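Local coordinates for protein probable thiamine pyrophosphokinase (Staphylococcus saprophyticus, PDB 3L8M) that probably transfers a pyrophosphoryl group from ATP to thiamine, making thiamine diphosphate, at residues T41-A45 against Q84-Y90; F44-F49 against Q63-N67. One frame throughout, in Å; residues are numbered along the deposited sequence.

Contact 1: residues T41-A45 against Q84-Y90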
# COMPACT_ATOMS: atom_id res chain seq x y z
N THR A 41 -6.97 -10.62 5.33
CA THR A 41 -5.86 -11.36 5.91
C THR A 41 -5.31 -10.62 7.13
O THR A 41 -4.76 -9.53 7.03
CB THR A 41 -4.70 -11.54 4.91
OG1 THR A 41 -5.16 -12.27 3.76
CG2 THR A 41 -3.54 -12.32 5.57
N PRO A 42 -5.46 -11.21 8.32
CA PRO A 42 -4.98 -10.60 9.55
C PRO A 42 -3.44 -10.55 9.58
O PRO A 42 -2.80 -11.50 9.15
CB PRO A 42 -5.52 -11.53 10.64
CG PRO A 42 -6.69 -12.21 9.98
CD PRO A 42 -6.19 -12.46 8.60
N GLN A 43 -2.88 -9.45 10.06
CA GLN A 43 -1.43 -9.30 10.19
C GLN A 43 -0.97 -10.46 11.10
O GLN A 43 0.13 -11.00 10.94
CB GLN A 43 -1.09 -7.97 10.86
CG GLN A 43 -1.55 -6.72 10.12
CD GLN A 43 -0.84 -6.56 8.79
OE1 GLN A 43 0.38 -6.71 8.70
NE2 GLN A 43 -1.60 -6.25 7.74
N PHE A 44 -1.82 -10.81 12.06
CA PHE A 44 -1.56 -11.90 13.00
C PHE A 44 -2.77 -12.10 13.90
O PHE A 44 -3.61 -11.22 14.02
CB PHE A 44 -0.30 -11.63 13.83
CG PHE A 44 -0.43 -10.51 14.82
CD1 PHE A 44 -1.08 -10.70 16.04
CD2 PHE A 44 0.15 -9.27 14.56
CE1 PHE A 44 -1.14 -9.69 16.98
CE2 PHE A 44 0.08 -8.24 15.50
CZ PHE A 44 -0.57 -8.45 16.72
N ALA A 45 -2.86 -13.26 14.53
CA ALA A 45 -4.00 -13.54 15.39
C ALA A 45 -3.61 -14.29 16.66
O ALA A 45 -2.64 -15.04 16.68
CB ALA A 45 -5.03 -14.35 14.62
N GLN A 84 1.36 -7.40 21.71
CA GLN A 84 1.97 -7.84 20.47
C GLN A 84 1.88 -6.79 19.37
O GLN A 84 2.71 -6.77 18.47
CB GLN A 84 1.33 -9.13 19.98
CG GLN A 84 1.80 -10.36 20.73
CD GLN A 84 3.30 -10.52 20.67
OE1 GLN A 84 3.90 -10.43 19.59
NE2 GLN A 84 3.91 -10.78 21.82
N ALA A 85 0.86 -5.93 19.43
CA ALA A 85 0.72 -4.88 18.43
C ALA A 85 1.68 -3.75 18.77
O ALA A 85 2.31 -3.17 17.89
CB ALA A 85 -0.72 -4.34 18.38
N VAL A 86 1.80 -3.46 20.06
CA VAL A 86 2.70 -2.40 20.53
C VAL A 86 4.15 -2.80 20.25
O VAL A 86 4.99 -1.95 19.99
CB VAL A 86 2.49 -2.10 22.05
CG1 VAL A 86 3.60 -1.19 22.57
CG2 VAL A 86 1.15 -1.40 22.26
N LYS A 87 4.44 -4.10 20.29
CA LYS A 87 5.79 -4.57 20.02
C LYS A 87 6.20 -4.36 18.56
O LYS A 87 7.38 -4.18 18.26
CB LYS A 87 5.93 -6.06 20.36
CG LYS A 87 6.18 -6.35 21.82
CD LYS A 87 6.47 -7.83 22.04
CE LYS A 87 6.93 -8.08 23.47
NZ LYS A 87 8.18 -7.30 23.73
N ARG A 88 5.22 -4.39 17.66
CA ARG A 88 5.48 -4.21 16.23
C ARG A 88 5.45 -2.73 15.81
O ARG A 88 5.56 -2.41 14.62
CB ARG A 88 4.47 -5.03 15.41
CG ARG A 88 4.64 -6.55 15.55
CD ARG A 88 3.43 -7.32 15.01
NE ARG A 88 3.65 -8.76 14.92
CZ ARG A 88 3.89 -9.57 15.96
NH1 ARG A 88 3.93 -9.08 17.19
NH2 ARG A 88 4.07 -10.87 15.77
N GLY A 89 5.28 -1.83 16.77
CA GLY A 89 5.27 -0.42 16.44
C GLY A 89 3.92 0.23 16.15
O GLY A 89 3.87 1.35 15.66
N TYR A 90 2.84 -0.48 16.44
CA TYR A 90 1.51 0.09 16.22
C TYR A 90 1.25 1.09 17.35
O TYR A 90 1.32 0.73 18.52
CB TYR A 90 0.46 -1.03 16.23
CG TYR A 90 0.45 -1.88 14.96
CD1 TYR A 90 -0.10 -1.39 13.78
CD2 TYR A 90 0.98 -3.17 14.95
CE1 TYR A 90 -0.12 -2.16 12.62
CE2 TYR A 90 0.97 -3.95 13.79
CZ TYR A 90 0.42 -3.43 12.63
OH TYR A 90 0.40 -4.19 11.48
O HOH W 1 2.02 -6.33 11.60
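Phe44, on the edge strand 44-46 of the mixed sheet, packs against the C-terminal end of helix 77-87, which closes in a Schellman motif. Gln84 comes first. Its CB approaches the Phe44 ring obliquely, 3.8 Å from CZ. Ala85 follows, with its CB 4.4 Å from Phe44 CZ. The chain of Arg88 runs extended from CG to NE (chi2 166°, chi3 170°), which sets NE and the guanidinium beside the ring. Arg88 CD is 3.5 Å from Phe44 CE2, and Phe44 CD2 lies over one face of the guanidinium. This is an off-centre cation-pi contact, with CZ of Arg88 4.4 Å from the centroid of the Phe44 ring and the two planes 41° apart. Two bonds from NH1 of Arg88 fix the group: one to the backbone O of Gln84, the other, at 2.8 Å, to Gln84 OE1 in the guanidinium plane. NH2 of Arg88 bonds to the backbone O of Arg88 of the second subunit, so the subunit interface also holds this group. Gly89 has positive phi and ends the helix. Tyr90 points its OH at the bent chain of Gln43, 3.5 Å from CG. A water joins them, 2.7 Å from Tyr90 OH but only weakly bonded to Gln43 OE1.

Contact 2: residues F44-F49 against Q63-N67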
# COMPACT_ATOMS: atom_id res chain seq x y z
N PHE A 44 -1.82 -10.81 12.06
CA PHE A 44 -1.56 -11.90 13.00
C PHE A 44 -2.77 -12.10 13.90
O PHE A 44 -3.61 -11.22 14.02
CB PHE A 44 -0.30 -11.63 13.83
CG PHE A 44 -0.43 -10.51 14.82
CD1 PHE A 44 -1.08 -10.70 16.04
CD2 PHE A 44 0.15 -9.27 14.56
CE1 PHE A 44 -1.14 -9.69 16.98
CE2 PHE A 44 0.08 -8.24 15.50
CZ PHE A 44 -0.57 -8.45 16.72
N ALA A 45 -2.86 -13.26 14.53
CA ALA A 45 -4.00 -13.54 15.39
C ALA A 45 -3.61 -14.29 16.66
O ALA A 45 -2.64 -15.04 16.68
CB ALA A 45 -5.03 -14.35 14.62
N VAL A 46 -4.38 -14.06 17.72
CA VAL A 46 -4.17 -14.71 19.00
C VAL A 46 -5.48 -15.43 19.32
O VAL A 46 -6.56 -14.90 19.02
CB VAL A 46 -3.91 -13.69 20.13
CG1 VAL A 46 -3.63 -14.41 21.43
CG2 VAL A 46 -2.74 -12.78 19.76
N GLY A 47 -5.40 -16.62 19.90
CA GLY A 47 -6.62 -17.33 20.23
C GLY A 47 -6.64 -18.73 19.69
O GLY A 47 -5.95 -19.04 18.71
N ASP A 48 -7.45 -19.58 20.31
CA ASP A 48 -7.58 -20.98 19.92
C ASP A 48 -8.67 -20.41 19.02
O ASP A 48 -9.42 -19.53 19.45
CB ASP A 48 -8.52 -21.70 20.89
N PHE A 49 -8.74 -20.91 17.78
CA PHE A 49 -9.70 -20.48 16.76
C PHE A 49 -9.90 -21.91 16.21
O PHE A 49 -8.99 -22.73 16.22
CB PHE A 49 -8.91 -19.60 15.75
CG PHE A 49 -7.69 -20.26 15.17
CD1 PHE A 49 -7.79 -21.16 14.11
CD2 PHE A 49 -6.42 -19.98 15.68
CE1 PHE A 49 -6.66 -21.77 13.57
CE2 PHE A 49 -5.28 -20.58 15.15
CZ PHE A 49 -5.40 -21.48 14.09
N GLN A 63 1.16 -18.45 9.12
CA GLN A 63 1.25 -17.13 8.52
C GLN A 63 0.40 -16.10 9.24
O GLN A 63 0.54 -14.90 9.00
CB GLN A 63 0.84 -17.19 7.05
CG GLN A 63 1.72 -18.09 6.20
CD GLN A 63 1.33 -18.08 4.74
OE1 GLN A 63 0.20 -18.39 4.38
NE2 GLN A 63 2.28 -17.71 3.88
N ILE A 64 -0.47 -16.56 10.13
CA ILE A 64 -1.37 -15.67 10.86
C ILE A 64 -1.31 -15.83 12.38
O ILE A 64 -1.15 -14.85 13.12
CB ILE A 64 -2.83 -15.90 10.42
CG1 ILE A 64 -2.94 -15.80 8.90
CG2 ILE A 64 -3.74 -14.90 11.09
CD1 ILE A 64 -4.27 -16.32 8.35
N GLU A 65 -1.44 -17.06 12.85
CA GLU A 65 -1.43 -17.34 14.28
C GLU A 65 -0.07 -17.17 14.96
O GLU A 65 0.91 -17.80 14.57
CB GLU A 65 -1.96 -18.75 14.52
CG GLU A 65 -2.06 -19.18 15.99
CD GLU A 65 -3.14 -18.43 16.76
OE1 GLU A 65 -3.28 -18.66 17.98
OE2 GLU A 65 -3.86 -17.61 16.14
N ILE A 66 0.02 -16.29 15.94
CA ILE A 66 1.27 -16.15 16.68
C ILE A 66 0.98 -16.74 18.06
O ILE A 66 -0.19 -16.93 18.43
CB ILE A 66 1.77 -14.66 16.77
CG1 ILE A 66 0.91 -13.83 17.73
CG2 ILE A 66 1.82 -14.06 15.38
CD1 ILE A 66 -0.48 -13.64 17.30
N ASN A 67 2.03 -17.07 18.81
CA ASN A 67 1.87 -17.70 20.12
C ASN A 67 2.69 -17.02 21.23
O ASN A 67 3.64 -17.60 21.75
CB ASN A 67 2.27 -19.18 20.02
CG ASN A 67 1.35 -19.97 19.10
OD1 ASN A 67 0.20 -20.25 19.43
ND2 ASN A 67 1.86 -20.34 17.93
O HOH W 2 -2.36 -17.54 20.30
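The Phe49 ring meets the carboxylate of Glu65 at its edge, beside a single beta bridge, Ala45 with Glu65, that joins the edge strand 44-46 to the loop after helix 54-63. CE2 of Phe49 is 3.4 Å from CD of Glu65, and Glu65 OE1 lies in the ring plane. Ring and carboxylate are turned 62° apart, and the two side chains run past each other in opposite directions. Ile66 packs beside Phe44, with its CG2 3.6 Å from Phe44 CB. Its CD1 points obliquely at the Phe44 ring and towards CG2 of Val46, but the placement of this methyl is doubtful. In the bridge, Ala45 N donates to Ile64 O at 2.7 Å. Ile66 N donates back to Ala45 O, although the position of that oxygen is less certain. On the side of the Ala45 methyl, CG2 of Ile64 packs 3.8 Å from Ala45 CB, and Thr32 and Leu36 of helix 30-37 touch Ala45 and Ile64 respectively. Glu65 CG stands opposite the backbone N (chi1 -178°), and the chain then bends at chi2 (69°), which carries the carboxylate along the strand towards Gly47. Glu65 OE1 comes 2.8 Å from Gly47 O. Both atoms are acceptors as modelled. A water bridges the segments. It accepts from Gly47 N at 3.2 Å, and donates to Glu65 OE1 at 2.7 Å and to Ile66 O at 2.9 Å.

In the fold
Both contacts start from strand 44-46, an edge strand of the mixed sheet within this chain, and their centres are about 10 Å apart. Along the chain, strand 44-46 is followed by helix 54-63, then the loop with 63-67, then helix 77-87, whose end forms the second half of contact 1. Contact 2 thus joins the strand to the nearer loop, and contact 1 to the more distant helix end. Phe44 and Ala45 belong to both strand segments. The contacts also touch directly, through Pro42 against Ile64 and Arg88 against Ile66. All four segments belong to the catalytic domain, and both contacts meet the second subunit, linking this sheet edge to the assembly.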